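Local coordinates for protein vaginolysin (Gardnerella vaginalis, PDB 5IMY) that probably binds cholesterol in host membranes and acts there as a pore-forming toxin of the cholesterol-dependent cytolysin family, at residues A[61-75]-A[364-378]. Sequence-based numbering, arbitrary orientation. Where two conformers were deposited one is given.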
loop_
_atom_site.group_PDB
_atom_site.type_symbol
_atom_site.label_atom_id
_atom_site.label_comp_id
_atom_site.label_asym_id
_atom_site.label_seq_id
_atom_site.Cartn_x
_atom_site.Cartn_y
_atom_site.Cartn_z
ATOM N N GLU A 61 -0.285 -7.786 18.744
ATOM C CA GLU A 61 0.631 -7.533 17.634
ATOM C C GLU A 61 0.279 -8.288 16.354
ATOM O O GLU A 61 0.542 -9.490 16.244
ATOM C CB GLU A 61 2.058 -7.894 18.058
ATOM C CG GLU A 61 3.119 -6.956 17.513
ATOM C CD GLU A 61 4.527 -7.445 17.789
ATOM O OE1 GLU A 61 4.692 -8.646 18.092
ATOM O OE2 GLU A 61 5.467 -6.628 17.705
ATOM N N PHE A 62 -0.313 -7.595 15.383
ATOM C CA PHE A 62 -0.604 -8.175 14.076
ATOM C C PHE A 62 0.559 -7.860 13.144
ATOM O O PHE A 62 0.741 -6.709 12.739
ATOM C CB PHE A 62 -1.919 -7.631 13.523
ATOM C CG PHE A 62 -2.275 -8.173 12.166
ATOM C CD1 PHE A 62 -2.515 -9.524 11.988
ATOM C CD2 PHE A 62 -2.379 -7.331 11.073
ATOM C CE1 PHE A 62 -2.844 -10.026 10.748
ATOM C CE2 PHE A 62 -2.711 -7.827 9.828
ATOM C CZ PHE A 62 -2.943 -9.177 9.665
ATOM N N VAL A 63 1.335 -8.883 12.794
ATOM C CA VAL A 63 2.577 -8.716 12.044
ATOM C C VAL A 63 2.334 -9.090 10.588
ATOM O O VAL A 63 1.788 -10.161 10.296
ATOM C CB VAL A 63 3.702 -9.576 12.645
ATOM C CG1 VAL A 63 5.022 -9.325 11.920
ATOM C CG2 VAL A 63 3.845 -9.304 14.138
ATOM N N VAL A 64 2.744 -8.210 9.677
ATOM C CA VAL A 64 2.742 -8.479 8.243
ATOM C C VAL A 64 4.186 -8.512 7.766
ATOM O O VAL A 64 4.979 -7.627 8.111
ATOM C CB VAL A 64 1.937 -7.422 7.464
ATOM C CG1 VAL A 64 2.195 -7.539 5.956
ATOM C CG2 VAL A 64 0.452 -7.561 7.753
ATOM N N VAL A 65 4.524 -9.527 6.977
ATOM C CA VAL A 65 5.799 -9.595 6.273
ATOM C C VAL A 65 5.494 -9.590 4.783
ATOM O O VAL A 65 4.599 -10.312 4.326
ATOM C CB VAL A 65 6.612 -10.842 6.667
ATOM C CG1 VAL A 65 6.856 -10.864 8.169
ATOM C CG2 VAL A 65 5.911 -12.123 6.222
ATOM N N GLU A 66 6.218 -8.764 4.030
ATOM C CA GLU A 66 5.998 -8.644 2.596
ATOM C C GLU A 66 7.325 -8.801 1.872
ATOM O O GLU A 66 8.298 -8.108 2.187
ATOM C CB GLU A 66 5.329 -7.305 2.247
ATOM C CG GLU A 66 6.191 -6.297 1.499
ATOM C CD GLU A 66 5.390 -5.101 1.032
ATOM O OE1 GLU A 66 4.290 -4.872 1.581
ATOM O OE2 GLU A 66 5.850 -4.401 0.102
ATOM N N HIS A 67 7.353 -9.715 0.909
ATOM C CA HIS A 67 8.533 -10.004 0.115
ATOM C C HIS A 67 8.313 -9.488 -1.300
ATOM O O HIS A 67 7.223 -9.639 -1.859
ATOM C CB HIS A 67 8.812 -11.511 0.084
ATOM C CG HIS A 67 8.610 -12.192 1.401
ATOM N ND1 HIS A 67 9.630 -12.829 2.072
ATOM C CD2 HIS A 67 7.506 -12.342 2.171
ATOM C CE1 HIS A 67 9.165 -13.340 3.199
ATOM N NE2 HIS A 67 7.880 -13.057 3.283
ATOM N N GLN A 68 9.340 -8.868 -1.870
ATOM C CA GLN A 68 9.257 -8.376 -3.235
ATOM C C GLN A 68 10.654 -8.354 -3.833
ATOM O O GLN A 68 11.633 -8.083 -3.134
ATOM C CB GLN A 68 8.621 -6.980 -3.289
ATOM C CG GLN A 68 9.597 -5.835 -3.091
ATOM C CD GLN A 68 8.940 -4.613 -2.485
ATOM O OE1 GLN A 68 8.030 -4.022 -3.070
ATOM N NE2 GLN A 68 9.394 -4.233 -1.295
ATOM N N LYS A 69 10.735 -8.646 -5.126
ATOM C CA LYS A 69 12.015 -8.756 -5.808
ATOM C C LYS A 69 12.557 -7.364 -6.108
ATOM O O LYS A 69 11.889 -6.558 -6.766
ATOM C CB LYS A 69 11.858 -9.570 -7.091
ATOM C CG LYS A 69 13.109 -9.636 -7.955
ATOM C CD LYS A 69 13.151 -8.522 -8.991
ATOM C CE LYS A 69 14.045 -8.897 -10.158
ATOM N NZ LYS A 69 14.912 -7.771 -10.588
ATOM N N LYS A 70 13.762 -7.085 -5.625
ATOM C CA LYS A 70 14.450 -5.829 -5.881
ATOM C C LYS A 70 15.782 -6.101 -6.571
ATOM O O LYS A 70 16.155 -7.246 -6.837
ATOM C CB LYS A 70 14.678 -5.050 -4.583
ATOM C CG LYS A 70 13.423 -4.499 -3.957
ATOM C CD LYS A 70 13.753 -3.307 -3.087
ATOM C CE LYS A 70 12.545 -2.836 -2.313
ATOM N NZ LYS A 70 12.786 -2.997 -0.870
ATOM N N ASN A 71 16.498 -5.019 -6.857
ATOM C CA ASN A 71 17.831 -5.087 -7.432
ATOM C C ASN A 71 18.695 -4.028 -6.770
ATOM O O ASN A 71 18.233 -2.915 -6.510
ATOM C CB ASN A 71 17.798 -4.866 -8.950
ATOM C CG ASN A 71 19.158 -4.508 -9.515
ATOM O OD1 ASN A 71 19.936 -5.381 -9.896
ATOM N ND2 ASN A 71 19.450 -3.213 -9.571
ATOM N N ILE A 72 19.947 -4.382 -6.490
ATOM C CA ILE A 72 20.931 -3.443 -5.966
ATOM C C ILE A 72 22.025 -3.281 -7.010
ATOM O O ILE A 72 22.532 -4.274 -7.542
ATOM C CB ILE A 72 21.521 -3.914 -4.622
ATOM C CG1 ILE A 72 22.457 -2.831 -4.057
ATOM C CG2 ILE A 72 22.201 -5.282 -4.777
ATOM C CD1 ILE A 72 23.738 -3.342 -3.427
ATOM N N THR A 73 22.368 -2.033 -7.315
ATOM C CA THR A 73 23.509 -1.707 -8.159
ATOM C C THR A 73 24.418 -0.772 -7.378
ATOM O O THR A 73 23.952 0.225 -6.819
ATOM C CB THR A 73 23.075 -1.048 -9.472
ATOM O OG1 THR A 73 22.064 -1.843 -10.100
ATOM C CG2 THR A 73 24.265 -0.905 -10.420
ATOM N N ASN A 74 25.706 -1.096 -7.330
ATOM C CA ASN A 74 26.666 -0.315 -6.565
ATOM C C ASN A 74 27.880 -0.024 -7.430
ATOM O O ASN A 74 28.400 -0.920 -8.103
ATOM C CB ASN A 74 27.088 -1.051 -5.292
ATOM C CG ASN A 74 27.803 -0.147 -4.310
ATOM O OD1 ASN A 74 27.546 1.056 -4.256
ATOM N ND2 ASN A 74 28.712 -0.722 -3.530
ATOM N N THR A 75 28.323 1.231 -7.411
ATOM C CA THR A 75 29.513 1.661 -8.132
ATOM C C THR A 75 30.424 2.370 -7.144
ATOM O O THR A 75 30.020 3.364 -6.531
ATOM C CB THR A 75 29.153 2.588 -9.297
ATOM O OG1 THR A 75 28.261 1.911 -10.191
ATOM C CG2 THR A 75 30.405 3.012 -10.057
ATOM N N GLN A 364 31.503 -1.653 -10.850
ATOM C CA GLN A 364 30.051 -1.756 -10.812
ATOM C C GLN A 364 29.672 -3.175 -10.408
ATOM O O GLN A 364 30.106 -4.142 -11.043
ATOM C CB GLN A 364 29.442 -1.397 -12.168
ATOM C CG GLN A 364 27.959 -1.727 -12.296
ATOM C CD GLN A 364 27.357 -1.209 -13.587
ATOM O OE1 GLN A 364 27.326 -0.003 -13.831
ATOM N NE2 GLN A 364 26.878 -2.121 -14.425
ATOM N N SER A 365 28.874 -3.295 -9.352
ATOM C CA SER A 365 28.367 -4.581 -8.894
ATOM C C SER A 365 26.859 -4.481 -8.753
ATOM O O SER A 365 26.351 -3.517 -8.170
ATOM C CB SER A 365 29.000 -4.985 -7.562
ATOM O OG SER A 365 30.399 -5.166 -7.705
ATOM N N ASN A 366 26.146 -5.467 -9.290
ATOM C CA ASN A 366 24.700 -5.502 -9.165
ATOM C C ASN A 366 24.242 -6.940 -8.994
ATOM O O ASN A 366 24.893 -7.878 -9.463
ATOM C CB ASN A 366 24.003 -4.864 -10.377
ATOM C CG ASN A 366 23.995 -5.770 -11.592
ATOM O OD1 ASN A 366 24.982 -6.442 -11.890
ATOM N ND2 ASN A 366 22.874 -5.790 -12.303
ATOM N N SER A 367 23.112 -7.103 -8.313
ATOM C CA SER A 367 22.564 -8.422 -8.043
ATOM C C SER A 367 21.091 -8.284 -7.696
ATOM O O SER A 367 20.701 -7.357 -6.982
ATOM C CB SER A 367 23.308 -9.111 -6.894
ATOM O OG SER A 367 22.631 -10.286 -6.494
ATOM N N ASP A 368 20.282 -9.203 -8.211
ATOM C CA ASP A 368 18.888 -9.277 -7.812
ATOM C C ASP A 368 18.774 -9.966 -6.461
ATOM O O ASP A 368 19.607 -10.798 -6.089
ATOM C CB ASP A 368 18.061 -10.035 -8.853
ATOM C CG ASP A 368 17.861 -9.243 -10.132
ATOM O OD1 ASP A 368 18.140 -8.025 -10.130
ATOM O OD2 ASP A 368 17.414 -9.839 -11.134
ATOM N N TYR A 369 17.731 -9.604 -5.721
ATOM C CA TYR A 369 17.483 -10.203 -4.419
ATOM C C TYR A 369 16.056 -9.881 -4.007
ATOM O O TYR A 369 15.455 -8.910 -4.475
ATOM C CB TYR A 369 18.475 -9.697 -3.366
ATOM C CG TYR A 369 18.229 -8.267 -2.949
ATOM C CD1 TYR A 369 17.609 -7.970 -1.745
ATOM C CD2 TYR A 369 18.606 -7.213 -3.770
ATOM C CE1 TYR A 369 17.379 -6.665 -1.362
ATOM C CE2 TYR A 369 18.379 -5.904 -3.398
ATOM C CZ TYR A 369 17.765 -5.635 -2.194
ATOM O OH TYR A 369 17.537 -4.331 -1.821
ATOM N N ILE A 370 15.525 -10.713 -3.121
ATOM C CA ILE A 370 14.194 -10.530 -2.561
ATOM C C ILE A 370 14.353 -9.855 -1.207
ATOM O O ILE A 370 14.995 -10.405 -0.306
ATOM C CB ILE A 370 13.456 -11.873 -2.438
ATOM C CG1 ILE A 370 12.912 -12.301 -3.804
ATOM C CG2 ILE A 370 12.318 -11.802 -1.414
ATOM C CD1 ILE A 370 13.510 -13.583 -4.323
ATOM N N GLU A 371 13.781 -8.664 -1.060
ATOM C CA GLU A 371 13.783 -7.978 0.222
ATOM C C GLU A 371 12.489 -8.264 0.972
ATOM O O GLU A 371 11.405 -8.282 0.383
ATOM C CB GLU A 371 13.948 -6.467 0.053
ATOM C CG GLU A 371 14.111 -5.749 1.393
ATOM C CD GLU A 371 14.228 -4.248 1.268
ATOM O OE1 GLU A 371 15.362 -3.745 1.122
ATOM O OE2 GLU A 371 13.179 -3.567 1.302
ATOM N N THR A 372 12.616 -8.489 2.276
ATOM C CA THR A 372 11.477 -8.632 3.173
ATOM C C THR A 372 11.379 -7.401 4.055
ATOM O O THR A 372 12.377 -6.968 4.642
ATOM C CB THR A 372 11.604 -9.878 4.045
ATOM O OG1 THR A 372 11.648 -11.024 3.199
ATOM C CG2 THR A 372 10.418 -9.999 4.995
ATOM N N LYS A 373 10.181 -6.843 4.139
ATOM C CA LYS A 373 9.866 -5.793 5.090
ATOM C C LYS A 373 8.850 -6.317 6.091
ATOM O O LYS A 373 8.187 -7.332 5.863
ATOM C CB LYS A 373 9.325 -4.550 4.383
ATOM C CG LYS A 373 10.398 -3.641 3.816
ATOM C CD LYS A 373 9.773 -2.421 3.164
ATOM C CE LYS A 373 10.767 -1.674 2.301
ATOM N NZ LYS A 373 10.475 -1.881 0.860
ATOM N N VAL A 374 8.732 -5.613 7.211
ATOM C CA VAL A 374 7.885 -6.053 8.311
ATOM C C VAL A 374 7.199 -4.842 8.927
ATOM O O VAL A 374 7.791 -3.762 9.027
ATOM C CB VAL A 374 8.700 -6.828 9.370
ATOM C CG1 VAL A 374 9.630 -5.890 10.139
ATOM C CG2 VAL A 374 7.773 -7.583 10.310
ATOM N N SER A 375 5.948 -5.028 9.334
ATOM C CA SER A 375 5.194 -3.999 10.034
ATOM C C SER A 375 4.222 -4.686 10.980
ATOM O O SER A 375 3.838 -5.839 10.771
ATOM C CB SER A 375 4.442 -3.085 9.058
ATOM O OG SER A 375 3.939 -1.937 9.717
ATOM N N SER A 376 3.824 -3.967 12.026
ATOM C CA SER A 376 2.990 -4.566 13.056
ATOM C C SER A 376 2.168 -3.496 13.757
ATOM O O SER A 376 2.566 -2.330 13.819
ATOM C CB SER A 376 3.840 -5.316 14.088
ATOM O OG SER A 376 4.567 -4.411 14.901
ATOM N N TYR A 377 1.021 -3.899 14.296
ATOM C CA TYR A 377 0.259 -2.998 15.147
ATOM C C TYR A 377 -0.405 -3.792 16.259
ATOM O O TYR A 377 -0.898 -4.903 16.041
ATOM C CB TYR A 377 -0.780 -2.190 14.357
ATOM C CG TYR A 377 -1.750 -2.990 13.515
ATOM C CD1 TYR A 377 -2.790 -3.702 14.099
ATOM C CD2 TYR A 377 -1.648 -2.997 12.131
ATOM C CE1 TYR A 377 -3.686 -4.420 13.327
ATOM C CE2 TYR A 377 -2.538 -3.711 11.353
ATOM C CZ TYR A 377 -3.556 -4.418 11.955
ATOM O OH TYR A 377 -4.443 -5.130 11.181
ATOM N N ARG A 378 -0.396 -3.205 17.451
ATOM C CA ARG A 378 -0.933 -3.816 18.662
ATOM C C ARG A 378 -2.326 -3.252 18.914
ATOM O O ARG A 378 -2.486 -2.039 19.092
ATOM C CB ARG A 378 -0.016 -3.556 19.856
ATOM C CG ARG A 378 -0.496 -4.175 21.166
ATOM C CD ARG A 378 0.540 -4.026 22.274
ATOM N NE ARG A 378 1.860 -4.490 21.854
ATOM C CZ ARG A 378 2.257 -5.759 21.873
ATOM N NH1 ARG A 378 1.438 -6.714 22.295
ATOM N NH2 ARG A 378 3.479 -6.075 21.466
#
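In the modelled conformer of Tyr377, one of two, one face of the ring receives CB of Phe62, 4.1 Å from the ring centroid in a CH-pi contact; the two rings themselves meet obliquely, their planes 47° apart. Phe62 places its ring alongside the tyrosine by turning CG anti to the backbone N (chi1 179°), and both side chains point the same way from a hydrogen-bonded pair. A second flat group, the imidazole of His67, has Thr372 CG2 over one face, offset toward the rim, while Thr372 OG1 is hydrogen-bonded to His203. Tyr369 is met differently: Ile72 N lies at the edge of its phenol, near the ring plane, and Ile72 CB stands 3.9 Å from CE2. Lys70, which also packs against the Tyr369 ring, joins Glu371 and Lys373 in a small charge network on the same face of the sheet, whose closest spacings are doubtful.

The pair illustrates how a long antiparallel ladder can run through the elongated body of a cholesterol-dependent cytolysin. Fourteen backbone hydrogen bonds link 62-75 to 364-377 without a bulge, from Phe62 N to Tyr377 O (2.8 Å) at one end to the reciprocal Asn74 and Ser365 bonds at the other. Between them the chain makes an excursion of 288 residues, and the strands bend and twist together, their short-segment axes 141° apart. Strand 51-57 continues the sheet beyond 62-75.

On the face bearing Val63, Val65 and Val374, the branch CG2 of Val374, anti to its amide nitrogen, reaches Val63 CG1 at 3.6 Å and Val65 CG1 at 4.0 Å. Farther along that face, Lys69 brings NZ to 3.3 Å from both Asp368 OD1 and OD2, a salt bridge; OD2 also accepts the backbone N-H of Ile47.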